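Local atomic coordinates of coat protein (Leviviridae sp., PDB entry 6YFR), a protein that forms the protein shell of a single-stranded RNA bacteriophage, sixty copies of it assembling into a virus-like particle that in the virus presumably encloses the genome. Residues A[3-8]-A[20-25]; A[53-58]-A[74-79]; A[15-20]-A[36-41]; A[48-53]-A[79-84]. All blocks are in the same frame, centred on the assembly; numbering follows the deposited sequence.

Contact 1 (A[3-8]-A[20-25])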
loop_
_atom_site.group_PDB
_atom_site.type_symbol
_atom_site.label_atom_id
_atom_site.label_comp_id
_atom_site.label_asym_id
_atom_site.label_seq_id
_atom_site.Cartn_x
_atom_site.Cartn_y
_atom_site.Cartn_z
ATOM N N LEU A 3 -6.670 51.734 65.596
ATOM C CA LEU A 3 -7.680 50.774 66.023
ATOM C C LEU A 3 -7.198 50.010 67.256
ATOM O O LEU A 3 -6.005 49.721 67.382
ATOM C CB LEU A 3 -7.996 49.793 64.895
ATOM C CG LEU A 3 -8.709 50.369 63.671
ATOM C CD1 LEU A 3 -8.842 49.320 62.578
ATOM C CD2 LEU A 3 -10.072 50.899 64.068
ATOM N N PRO A 4 -8.099 49.681 68.181
ATOM C CA PRO A 4 -7.705 48.878 69.344
ATOM C C PRO A 4 -7.539 47.415 68.963
ATOM O O PRO A 4 -8.350 46.848 68.226
ATOM C CB PRO A 4 -8.874 49.073 70.314
ATOM C CG PRO A 4 -10.056 49.292 69.411
ATOM C CD PRO A 4 -9.526 50.047 68.214
ATOM N N VAL A 5 -6.472 46.799 69.473
ATOM C CA VAL A 5 -6.128 45.435 69.096
ATOM C C VAL A 5 -5.760 44.624 70.329
ATOM O O VAL A 5 -5.286 45.159 71.336
ATOM C CB VAL A 5 -4.970 45.393 68.071
ATOM C CG1 VAL A 5 -5.382 46.051 66.765
ATOM C CG2 VAL A 5 -3.735 46.072 68.644
ATOM N N THR A 6 -5.996 43.318 70.242
ATOM C CA THR A 6 -5.463 42.351 71.192
ATOM C C THR A 6 -4.797 41.225 70.421
ATOM O O THR A 6 -5.283 40.821 69.360
ATOM C CB THR A 6 -6.552 41.764 72.106
ATOM O OG1 THR A 6 -7.641 41.287 71.304
ATOM C CG2 THR A 6 -7.050 42.810 73.096
ATOM N N GLN A 7 -3.683 40.729 70.950
ATOM C CA GLN A 7 -2.929 39.700 70.251
ATOM C C GLN A 7 -3.708 38.391 70.248
ATOM O O GLN A 7 -3.973 37.816 71.308
ATOM C CB GLN A 7 -1.564 39.510 70.901
ATOM C CG GLN A 7 -0.620 38.676 70.063
ATOM C CD GLN A 7 0.819 39.100 70.232
ATOM O OE1 GLN A 7 1.507 39.396 69.256
ATOM N NE2 GLN A 7 1.289 39.130 71.478
ATOM N N TYR A 8 -4.067 37.924 69.051
ATOM C CA TYR A 8 -4.807 36.682 68.852
ATOM C C TYR A 8 -3.874 35.481 68.713
ATOM O O TYR A 8 -3.954 34.539 69.507
ATOM C CB TYR A 8 -5.720 36.827 67.626
ATOM C CG TYR A 8 -6.363 35.554 67.112
ATOM C CD1 TYR A 8 -7.277 34.843 67.882
ATOM C CD2 TYR A 8 -6.079 35.088 65.832
ATOM C CE1 TYR A 8 -7.871 33.683 67.397
ATOM C CE2 TYR A 8 -6.663 33.938 65.337
ATOM C CZ TYR A 8 -7.560 33.239 66.121
ATOM O OH TYR A 8 -8.138 32.095 65.620
ATOM N N TRP A 20 -2.822 40.153 65.426
ATOM C CA TRP A 20 -3.676 40.861 66.366
ATOM C C TRP A 20 -5.063 41.010 65.759
ATOM O O TRP A 20 -5.200 41.235 64.549
ATOM C CB TRP A 20 -3.129 42.254 66.685
ATOM C CG TRP A 20 -1.784 42.279 67.325
ATOM C CD1 TRP A 20 -1.511 42.511 68.640
ATOM C CD2 TRP A 20 -0.520 42.084 66.679
ATOM N NE1 TRP A 20 -0.155 42.467 68.858
ATOM C CE2 TRP A 20 0.475 42.207 67.670
ATOM C CE3 TRP A 20 -0.133 41.813 65.365
ATOM C CZ2 TRP A 20 1.830 42.069 67.385
ATOM C CZ3 TRP A 20 1.216 41.677 65.086
ATOM C CH2 TRP A 20 2.180 41.806 66.091
ATOM N N ASN A 21 -6.087 40.899 66.598
ATOM C CA ASN A 21 -7.461 41.147 66.190
ATOM C C ASN A 21 -7.906 42.517 66.681
ATOM O O ASN A 21 -7.559 42.934 67.794
ATOM C CB ASN A 21 -8.411 40.074 66.733
ATOM C CG ASN A 21 -8.285 38.752 66.003
ATOM O OD1 ASN A 21 -7.609 38.651 64.979
ATOM N ND2 ASN A 21 -8.950 37.727 66.526
ATOM N N VAL A 22 -8.673 43.209 65.842
ATOM C CA VAL A 22 -9.278 44.482 66.215
ATOM C C VAL A 22 -10.475 44.210 67.114
ATOM O O VAL A 22 -11.395 43.476 66.736
ATOM C CB VAL A 22 -9.696 45.273 64.967
ATOM C CG1 VAL A 22 -10.519 46.486 65.364
ATOM C CG2 VAL A 22 -8.481 45.678 64.171
ATOM N N THR A 23 -10.472 44.803 68.300
ATOM C CA THR A 23 -11.521 44.545 69.275
ATOM C C THR A 23 -12.733 45.430 69.012
ATOM O O THR A 23 -12.624 46.515 68.435
ATOM C CB THR A 23 -11.010 44.781 70.697
ATOM O OG1 THR A 23 -10.508 46.120 70.802
ATOM C CG2 THR A 23 -9.898 43.780 71.059
ATOM N N GLY A 24 -13.899 44.944 69.432
ATOM C CA GLY A 24 -15.132 45.697 69.308
ATOM C C GLY A 24 -15.757 45.694 67.934
ATOM O O GLY A 24 -16.599 46.552 67.646
ATOM N N SER A 25 -15.373 44.763 67.071
ATOM C CA SER A 25 -15.932 44.723 65.730
ATOM C C SER A 25 -17.325 44.108 65.753
ATOM O O SER A 25 -17.641 43.257 66.590
ATOM C CB SER A 25 -15.024 43.933 64.789
ATOM O OG SER A 25 -15.460 44.061 63.447
#
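Gln7 and Trp20 run alongside each other on one face of the sheet. The amide of Gln7 is laid over the indole at 26° between the planes, and OE1 sits 3.3 Å from Trp20 CZ2, above the ring but offset toward its rim. Nearer the backbone, Gln7 CG is over the five-membered ring, a CH-pi contact 4.3 Å from its centroid. On the same face Val5 brings CB to 3.9 Å from Trp20 CB and has CG1 4.1 Å from Val22 CG2. Asn21, on the Thr6 side, lays ND2 over the ring of Tyr8, where the chain turns a corner; ND2 is 3.4 Å from Tyr8 CG, with amide and ring 21° apart. With CG opposite the backbone N (chi1 169°), the Tyr8 ring stands where that amide can cover it. Thr6 and Thr23 meet at about a right angle, Thr23 CG2 touching both OG1 and CG2 of Thr6. In the backbone, Thr6 and Asn21 form a hydrogen-bonded antiparallel pair, N to O 2.9 Å in both directions, and Thr23 N adds a bond to Pro4 O. This is the first hairpin of the coat-protein sheet: strand 5-9 is outermost in the chain, strand 16-22 is flanked beyond by strand 34-41, where Gln34 NE2 binds Asn21 OD1, and Phe104 of a neighbouring subunit meets the Trp20 ring edge-to-face.

Contact 2 (A[53-58]-A[74-79])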
loop_
_atom_site.group_PDB
_atom_site.type_symbol
_atom_site.label_atom_id
_atom_site.label_comp_id
_atom_site.label_asym_id
_atom_site.label_seq_id
_atom_site.Cartn_x
_atom_site.Cartn_y
_atom_site.Cartn_z
ATOM N N SER A 53 0.678 44.021 57.851
ATOM C CA SER A 53 -0.491 44.025 56.985
ATOM C C SER A 53 -1.736 44.279 57.816
ATOM O O SER A 53 -1.970 43.593 58.815
ATOM C CB SER A 53 -0.619 42.697 56.233
ATOM O OG SER A 53 0.536 42.449 55.446
ATOM N N VAL A 54 -2.529 45.262 57.411
ATOM C CA VAL A 54 -3.793 45.571 58.063
ATOM C C VAL A 54 -4.900 45.249 57.073
ATOM O O VAL A 54 -4.986 45.868 56.001
ATOM C CB VAL A 54 -3.858 47.035 58.521
ATOM C CG1 VAL A 54 -5.189 47.307 59.191
ATOM C CG2 VAL A 54 -2.708 47.340 59.464
ATOM N N TYR A 55 -5.728 44.265 57.426
ATOM C CA TYR A 55 -6.895 43.876 56.643
ATOM C C TYR A 55 -8.132 44.306 57.421
ATOM O O TYR A 55 -8.417 43.756 58.492
ATOM C CB TYR A 55 -6.913 42.368 56.393
ATOM C CG TYR A 55 -5.631 41.804 55.823
ATOM C CD1 TYR A 55 -5.300 41.989 54.488
ATOM C CD2 TYR A 55 -4.760 41.067 56.616
ATOM C CE1 TYR A 55 -4.132 41.470 53.959
ATOM C CE2 TYR A 55 -3.590 40.541 56.097
ATOM C CZ TYR A 55 -3.281 40.746 54.768
ATOM O OH TYR A 55 -2.117 40.226 54.249
ATOM N N TYR A 56 -8.866 45.288 56.894
ATOM C CA TYR A 56 -10.115 45.739 57.504
ATOM C C TYR A 56 -11.260 45.359 56.573
ATOM O O TYR A 56 -11.378 45.902 55.470
ATOM C CB TYR A 56 -10.098 47.242 57.764
ATOM C CG TYR A 56 -11.218 47.712 58.666
ATOM C CD1 TYR A 56 -11.024 47.842 60.034
ATOM C CD2 TYR A 56 -12.470 48.024 58.150
ATOM C CE1 TYR A 56 -12.045 48.269 60.865
ATOM C CE2 TYR A 56 -13.497 48.452 58.973
ATOM C CZ TYR A 56 -13.279 48.571 60.329
ATOM O OH TYR A 56 -14.298 48.996 61.154
ATOM N N TYR A 57 -12.099 44.428 57.014
ATOM C CA TYR A 57 -13.208 43.944 56.206
ATOM C C TYR A 57 -14.430 44.812 56.474
ATOM O O TYR A 57 -14.882 44.922 57.620
ATOM C CB TYR A 57 -13.490 42.475 56.514
ATOM C CG TYR A 57 -12.259 41.604 56.411
ATOM C CD1 TYR A 57 -11.740 41.244 55.172
ATOM C CD2 TYR A 57 -11.610 41.149 57.552
ATOM C CE1 TYR A 57 -10.610 40.449 55.073
ATOM C CE2 TYR A 57 -10.479 40.353 57.463
ATOM C CZ TYR A 57 -9.984 40.006 56.222
ATOM O OH TYR A 57 -8.861 39.215 56.131
ATOM N N ILE A 58 -14.959 45.429 55.422
ATOM C CA ILE A 58 -16.043 46.398 55.551
ATOM C C ILE A 58 -17.150 46.034 54.565
ATOM O O ILE A 58 -16.864 45.680 53.410
ATOM C CB ILE A 58 -15.518 47.831 55.341
ATOM C CG1 ILE A 58 -16.604 48.872 55.609
ATOM C CG2 ILE A 58 -14.930 48.006 53.942
ATOM C CD1 ILE A 58 -16.083 50.296 55.594
ATOM N N ARG A 74 -6.994 47.250 52.530
ATOM C CA ARG A 74 -5.696 46.627 52.751
ATOM C C ARG A 74 -4.623 47.698 52.849
ATOM O O ARG A 74 -4.547 48.595 51.997
ATOM C CB ARG A 74 -5.340 45.651 51.627
ATOM C CG ARG A 74 -5.798 44.230 51.862
ATOM C CD ARG A 74 -5.247 43.294 50.800
ATOM N NE ARG A 74 -5.742 41.931 50.970
ATOM C CZ ARG A 74 -6.864 41.469 50.427
ATOM N NH1 ARG A 74 -7.613 42.263 49.671
ATOM N NH2 ARG A 74 -7.238 40.215 50.638
ATOM N N CYS A 75 -3.791 47.589 53.883
ATOM C CA CYS A 75 -2.626 48.451 54.044
ATOM C C CYS A 75 -1.412 47.575 54.314
ATOM O O CYS A 75 -1.367 46.870 55.327
ATOM C CB CYS A 75 -2.841 49.456 55.176
ATOM S SG CYS A 75 -1.511 50.655 55.360
ATOM N N GLU A 76 -0.430 47.628 53.417
ATOM C CA GLU A 76 0.736 46.757 53.458
ATOM C C GLU A 76 2.009 47.568 53.658
ATOM O O GLU A 76 2.136 48.692 53.161
ATOM C CB GLU A 76 0.868 45.935 52.165
ATOM C CG GLU A 76 -0.299 45.006 51.869
ATOM C CD GLU A 76 -0.248 43.722 52.676
ATOM O OE1 GLU A 76 0.703 43.552 53.470
ATOM O OE2 GLU A 76 -1.157 42.878 52.510
ATOM N N PHE A 77 2.958 46.968 54.374
ATOM C CA PHE A 77 4.282 47.528 54.600
ATOM C C PHE A 77 5.295 46.395 54.576
ATOM O O PHE A 77 5.062 45.335 55.164
ATOM C CB PHE A 77 4.347 48.269 55.944
ATOM C CG PHE A 77 5.749 48.520 56.451
ATOM C CD1 PHE A 77 6.378 49.730 56.213
ATOM C CD2 PHE A 77 6.421 47.560 57.198
ATOM C CE1 PHE A 77 7.659 49.971 56.689
ATOM C CE2 PHE A 77 7.703 47.792 57.670
ATOM C CZ PHE A 77 8.323 48.999 57.416
ATOM N N SER A 78 6.426 46.637 53.920
ATOM C CA SER A 78 7.509 45.665 53.868
ATOM C C SER A 78 8.846 46.387 53.953
ATOM O O SER A 78 8.984 47.523 53.496
ATOM C CB SER A 78 7.461 44.825 52.588
ATOM O OG SER A 78 7.898 45.580 51.472
ATOM N N LEU A 79 9.831 45.706 54.538
ATOM C CA LEU A 79 11.183 46.235 54.680
ATOM C C LEU A 79 12.176 45.095 54.512
ATOM O O LEU A 79 11.978 44.008 55.069
ATOM C CB LEU A 79 11.379 46.913 56.041
ATOM C CG LEU A 79 12.783 47.410 56.388
ATOM C CD1 LEU A 79 13.234 48.497 55.424
ATOM C CD2 LEU A 79 12.827 47.911 57.825
#
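Tyr55 and Arg74 form a non-hydrogen-bonded antiparallel pair whose side chains meet along the edge of the phenol ring. The Arg74 chain is extended from CG to NE (chi2 -172°), which carries its aliphatic part past the ring: CD lies at the edge in the ring plane, and CG is 3.5 Å from Tyr55 CD1. NE comes 3.4 Å from Tyr55 CE1, with the guanidinium turned 79° from the ring; this is edge contact, without a stack, and the poor order of Arg74 limits its precision. Glu76 bends at chi2 (-79°), which places its carboxylate beside Ser53 and Tyr55; it is modelled too close to Ser53 OG, so its exact position is doubtful. On the opposite face Val54 and Cys75 are paired, CB to CB 4.3 Å. Their backbones exchange two hydrogen bonds, Val54 N to Cys75 O at 2.9 Å and Cys75 N to Val54 O at 3.0 Å. The contact belongs to the hairpin of strands 47-59 and 70-82. Strand 70-82 is the last of the chain's sheet, and a neighbouring subunit pairs antiparallel with its residues 75-79, consistent with the coat-protein dimer of this phage family, while Phe77 packs on Leu98 and Met101 of helix 90-107 of its own chain.

Contact 3 (A[15-20]-A[36-41])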
loop_
_atom_site.group_PDB
_atom_site.type_symbol
_atom_site.label_atom_id
_atom_site.label_comp_id
_atom_site.label_asym_id
_atom_site.label_seq_id
_atom_site.Cartn_x
_atom_site.Cartn_y
_atom_site.Cartn_z
ATOM N N LEU A 15 11.022 33.858 63.059
ATOM C CA LEU A 15 10.394 33.909 61.749
ATOM C C LEU A 15 8.983 33.341 61.823
ATOM O O LEU A 15 8.666 32.526 62.694
ATOM C CB LEU A 15 11.218 33.134 60.724
ATOM C CG LEU A 15 12.681 33.564 60.645
ATOM C CD1 LEU A 15 13.450 32.604 59.763
ATOM C CD2 LEU A 15 12.785 34.987 60.124
ATOM N N GLY A 16 8.134 33.787 60.903
ATOM C CA GLY A 16 6.759 33.335 60.873
ATOM C C GLY A 16 5.762 34.473 60.862
ATOM O O GLY A 16 6.031 35.537 60.290
ATOM N N LYS A 17 4.618 34.267 61.517
ATOM C CA LYS A 17 3.525 35.230 61.538
ATOM C C LYS A 17 3.028 35.434 62.960
ATOM O O LYS A 17 3.006 34.497 63.764
ATOM C CB LYS A 17 2.345 34.779 60.660
ATOM C CG LYS A 17 2.590 34.853 59.161
ATOM C CD LYS A 17 1.286 34.700 58.380
ATOM C CE LYS A 17 0.590 33.381 58.692
ATOM N NZ LYS A 17 -0.633 33.174 57.864
ATOM N N SER A 18 2.622 36.665 63.256
ATOM C CA SER A 18 1.925 37.012 64.483
ATOM C C SER A 18 0.710 37.846 64.100
ATOM O O SER A 18 0.789 38.667 63.184
ATOM C CB SER A 18 2.835 37.784 65.444
ATOM O OG SER A 18 2.091 38.384 66.488
ATOM N N THR A 19 -0.421 37.625 64.776
ATOM C CA THR A 19 -1.655 38.310 64.407
ATOM C C THR A 19 -2.326 38.934 65.622
ATOM O O THR A 19 -2.391 38.330 66.696
ATOM C CB THR A 19 -2.651 37.366 63.710
ATOM O OG1 THR A 19 -3.069 36.345 64.622
ATOM C CG2 THR A 19 -2.025 36.722 62.481
ATOM N N TRP A 20 -2.822 40.153 65.426
ATOM C CA TRP A 20 -3.676 40.861 66.366
ATOM C C TRP A 20 -5.063 41.010 65.759
ATOM O O TRP A 20 -5.200 41.235 64.549
ATOM C CB TRP A 20 -3.129 42.254 66.685
ATOM C CG TRP A 20 -1.784 42.279 67.325
ATOM C CD1 TRP A 20 -1.511 42.511 68.640
ATOM C CD2 TRP A 20 -0.520 42.084 66.679
ATOM N NE1 TRP A 20 -0.155 42.467 68.858
ATOM C CE2 TRP A 20 0.475 42.207 67.670
ATOM C CE3 TRP A 20 -0.133 41.813 65.365
ATOM C CZ2 TRP A 20 1.830 42.069 67.385
ATOM C CZ3 TRP A 20 1.216 41.677 65.086
ATOM C CH2 TRP A 20 2.180 41.806 66.091
ATOM N N VAL A 36 -1.343 41.692 60.835
ATOM C CA VAL A 36 -0.449 40.545 60.738
ATOM C C VAL A 36 0.969 41.060 60.542
ATOM O O VAL A 36 1.231 41.824 59.606
ATOM C CB VAL A 36 -0.852 39.610 59.587
ATOM C CG1 VAL A 36 0.063 38.398 59.542
ATOM C CG2 VAL A 36 -2.304 39.189 59.732
ATOM N N GLN A 37 1.879 40.647 61.419
ATOM C CA GLN A 37 3.304 40.885 61.231
ATOM C C GLN A 37 3.970 39.597 60.769
ATOM O O GLN A 37 3.756 38.533 61.358
ATOM C CB GLN A 37 3.976 41.384 62.512
ATOM C CG GLN A 37 5.472 41.603 62.337
ATOM C CD GLN A 37 6.191 41.935 63.630
ATOM O OE1 GLN A 37 5.570 42.091 64.685
ATOM N NE2 GLN A 37 7.515 42.044 63.555
ATOM N N THR A 38 4.778 39.700 59.721
ATOM C CA THR A 38 5.440 38.560 59.101
ATOM C C THR A 38 6.941 38.807 59.079
ATOM O O THR A 38 7.384 39.913 58.760
ATOM C CB THR A 38 4.921 38.336 57.677
ATOM O OG1 THR A 38 3.562 37.887 57.731
ATOM C CG2 THR A 38 5.765 37.313 56.938
ATOM N N GLU A 39 7.719 37.789 59.437
ATOM C CA GLU A 39 9.174 37.837 59.309
ATOM C C GLU A 39 9.612 36.597 58.543
ATOM O O GLU A 39 9.596 35.489 59.089
ATOM C CB GLU A 39 9.853 37.916 60.677
ATOM C CG GLU A 39 9.476 39.145 61.488
ATOM C CD GLU A 39 9.922 40.445 60.840
ATOM O OE1 GLU A 39 10.846 40.417 60.000
ATOM O OE2 GLU A 39 9.348 41.502 61.178
ATOM N N SER A 40 9.999 36.774 57.281
ATOM C CA SER A 40 10.258 35.629 56.417
ATOM C C SER A 40 11.620 35.740 55.746
ATOM O O SER A 40 12.097 36.835 55.449
ATOM C CB SER A 40 9.159 35.485 55.356
ATOM O OG SER A 40 8.897 36.725 54.717
ATOM N N ILE A 41 12.252 34.588 55.506
ATOM C CA ILE A 41 13.559 34.563 54.860
ATOM C C ILE A 41 13.381 34.354 53.367
ATOM O O ILE A 41 12.449 33.683 52.910
ATOM C CB ILE A 41 14.478 33.478 55.460
ATOM C CG1 ILE A 41 13.764 32.123 55.506
ATOM C CG2 ILE A 41 14.984 33.894 56.830
ATOM C CD1 ILE A 41 14.659 30.982 55.944
#
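Gly16 and Glu39, then Ser18 and Gln37, form two hydrogen-bonded antiparallel pairs. Each exchanges two backbone bonds, all four 2.9 Å from N to O: Gly16 N to Glu39 O and back, Ser18 N to Gln37 O and back. Between them the CA atoms of Thr38 and Lys17 approach Gly16 O and Gln37 O in CA-H...O contacts. The backbone conformation of Gly16 leaves no room for a side chain. Among side-chain polar contacts, Gln37 NE2 donates within strand 34-41 to Glu39 OE2 at 3.1 Å, in the amide plane and on the anti lone pair of the carboxylate. The amide is also held by Ser111 and Arg108 of a neighbouring subunit, and Glu39 OE1 by Ser50. Flat-group contact comes from Trp20, whose ring is within 9° of the Gln37 amide plane; the extended Gln37 chain, CG opposite the backbone N (chi1 179°), brings OE1 to the ring edge, 3.7 Å from Trp20 CH2. Apolar contacts lie on the Thr19 and Val36 face, where Thr19 CG2 is 3.7 Å from Val36 CG2, and at the end of the pairing, where Leu15 CD1 meets Ile41 CG2 at 3.6 Å. A mixed contact sets the aliphatic Lys17 chain alongside Thr38, CG 3.5 Å from Thr38 OG1. Strands 16-22 and 34-41 thus make the second hairpin of the sheet, flanked by strand 5-9 beyond the first and strand 47-59 beyond the second.

Contact 4 (A[48-53]-A[79-84])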
loop_
_atom_site.group_PDB
_atom_site.type_symbol
_atom_site.label_atom_id
_atom_site.label_comp_id
_atom_site.label_asym_id
_atom_site.label_seq_id
_atom_site.Cartn_x
_atom_site.Cartn_y
_atom_site.Cartn_z
ATOM N N ILE A 48 15.847 39.182 54.829
ATOM C CA ILE A 48 14.689 38.908 55.671
ATOM C C ILE A 48 13.673 40.006 55.402
ATOM O O ILE A 48 13.993 41.196 55.487
ATOM C CB ILE A 48 15.044 38.838 57.163
ATOM C CG1 ILE A 48 15.855 37.577 57.452
ATOM C CG2 ILE A 48 13.779 38.820 58.005
ATOM C CD1 ILE A 48 16.155 37.376 58.921
ATOM N N MET A 49 12.459 39.606 55.050
ATOM C CA MET A 49 11.368 40.539 54.821
ATOM C C MET A 49 10.594 40.713 56.121
ATOM O O MET A 49 10.109 39.726 56.697
ATOM C CB MET A 49 10.451 40.040 53.706
ATOM C CG MET A 49 11.112 39.980 52.341
ATOM S SD MET A 49 11.526 41.619 51.719
ATOM C CE MET A 49 9.904 42.375 51.677
ATOM N N SER A 50 10.510 41.960 56.592
ATOM C CA SER A 50 9.647 42.339 57.703
ATOM C C SER A 50 8.406 43.003 57.124
ATOM O O SER A 50 8.515 44.026 56.442
ATOM C CB SER A 50 10.361 43.293 58.662
ATOM O OG SER A 50 11.500 42.692 59.250
ATOM N N LYS A 51 7.236 42.428 57.390
ATOM C CA LYS A 51 5.991 42.915 56.819
ATOM C C LYS A 51 4.962 43.183 57.908
ATOM O O LYS A 51 4.888 42.465 58.911
ATOM C CB LYS A 51 5.413 41.910 55.812
ATOM C CG LYS A 51 6.275 41.667 54.583
ATOM C CD LYS A 51 5.625 40.632 53.670
ATOM C CE LYS A 51 6.486 40.350 52.449
ATOM N NZ LYS A 51 5.875 39.324 51.560
ATOM N N ILE A 52 4.165 44.227 57.693
ATOM C CA ILE A 52 2.972 44.500 58.487
ATOM C C ILE A 52 1.802 44.651 57.525
ATOM O O ILE A 52 1.916 45.338 56.504
ATOM C CB ILE A 52 3.121 45.763 59.358
ATOM C CG1 ILE A 52 4.355 45.678 60.256
ATOM C CG2 ILE A 52 1.875 45.972 60.211
ATOM C CD1 ILE A 52 4.136 44.876 61.512
ATOM N N SER A 53 0.678 44.021 57.851
ATOM C CA SER A 53 -0.491 44.025 56.985
ATOM C C SER A 53 -1.736 44.279 57.816
ATOM O O SER A 53 -1.970 43.593 58.815
ATOM C CB SER A 53 -0.619 42.697 56.233
ATOM O OG SER A 53 0.536 42.449 55.446
ATOM N N LEU A 79 9.831 45.706 54.538
ATOM C CA LEU A 79 11.183 46.235 54.680
ATOM C C LEU A 79 12.176 45.095 54.512
ATOM O O LEU A 79 11.978 44.008 55.069
ATOM C CB LEU A 79 11.379 46.913 56.041
ATOM C CG LEU A 79 12.783 47.410 56.388
ATOM C CD1 LEU A 79 13.234 48.497 55.424
ATOM C CD2 LEU A 79 12.827 47.911 57.825
ATOM N N THR A 80 13.238 45.347 53.742
ATOM C CA THR A 80 14.262 44.338 53.481
ATOM C C THR A 80 15.432 44.509 54.446
ATOM O O THR A 80 16.065 45.572 54.483
ATOM C CB THR A 80 14.764 44.427 52.042
ATOM O OG1 THR A 80 15.509 45.639 51.876
ATOM C CG2 THR A 80 13.596 44.421 51.067
ATOM N N LEU A 81 15.731 43.456 55.207
ATOM C CA LEU A 81 16.894 43.401 56.084
ATOM C C LEU A 81 17.946 42.530 55.408
ATOM O O LEU A 81 17.782 41.307 55.320
ATOM C CB LEU A 81 16.513 42.833 57.449
ATOM C CG LEU A 81 15.281 43.428 58.128
ATOM C CD1 LEU A 81 15.083 42.815 59.507
ATOM C CD2 LEU A 81 15.403 44.936 58.218
ATOM N N LEU A 82 19.012 43.158 54.916
ATOM C CA LEU A 82 20.082 42.420 54.258
ATOM C C LEU A 82 20.802 41.535 55.266
ATOM O O LEU A 82 21.172 41.990 56.352
ATOM C CB LEU A 82 21.065 43.389 53.605
ATOM C CG LEU A 82 20.472 44.386 52.610
ATOM C CD1 LEU A 82 21.511 45.428 52.214
ATOM C CD2 LEU A 82 19.948 43.659 51.392
ATOM N N GLN A 83 21.007 40.268 54.903
ATOM C CA GLN A 83 21.573 39.284 55.815
ATOM C C GLN A 83 22.995 38.864 55.469
ATOM O O GLN A 83 23.656 38.240 56.307
ATOM C CB GLN A 83 20.685 38.031 55.861
ATOM C CG GLN A 83 19.279 38.290 56.357
ATOM C CD GLN A 83 19.246 38.680 57.817
ATOM O OE1 GLN A 83 18.806 39.775 58.168
ATOM N NE2 GLN A 83 19.707 37.781 58.680
ATOM N N LEU A 84 23.486 39.183 54.272
ATOM C CA LEU A 84 24.782 38.687 53.827
ATOM C C LEU A 84 25.676 39.816 53.334
ATOM O O LEU A 84 26.584 39.591 52.531
ATOM C CB LEU A 84 24.609 37.631 52.735
ATOM C CG LEU A 84 23.735 36.433 53.113
ATOM C CD1 LEU A 84 23.602 35.475 51.944
ATOM C CD2 LEU A 84 24.307 35.726 54.331
#
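The beta hairpin of strands 47-59 and 70-82, which ends the chain's five-stranded antiparallel sheet, includes the pairing of Ile48 and Ser50 with Leu81 and Leu79. Ile48 and Leu81 exchange backbone hydrogen bonds in both directions, and both are nearly straight. Ser50 and Leu79 do the same, though Leu79 N to Ser50 O is bent, at 136°. On the face of these four residues, Ile48 CB is 4.3 Å from Leu81 CB, and the Ile48 side chain reaches past the end of strand 70-82 to lie across that of Gln83. Ser50 OG sits against Leu81 CD1 at 3.6 Å, while its polar partners are Glu39 and the carbonyl of Ile112 of a neighbouring subunit, one holding it within the sheet and the other across the interface. Met49 and Thr80 occupy the other face, their side chains extending in the same direction; Thr80 OG1 accepts from the backbone N of Arg74 of that neighbouring subunit. Successive bends of Met49 at chi2 (-67°) and chi3 (-60°) fold its chain across to the segment 79-82, setting Met49 SD 3.5 Å from Thr80 CG2.

All four contacts are antiparallel pairings within one sheet. Contact 1 lies at the surface on the outermost strand 5-9, contacts 2 and 3 are partly buried, and contact 4 is buried. Contacts 2 and 4 join the same hairpin, strands 47-59 and 70-82, at different positions along it, while contacts 1 and 3 share strand 16-22 and Trp20, which presents its face to Gln7 in one and its edge to Gln37 in the other. Chemistry differs from place to place: amide-on-ring contacts in contact 1, mainly polar and aromatic groups in contact 2, mixed polar pairs in contact 3, mostly aliphatic side chains in contact 4, with Met49 against Thr80. Glu39 to Ser50 links contacts 3 and 4, and each contact touches a neighbouring subunit.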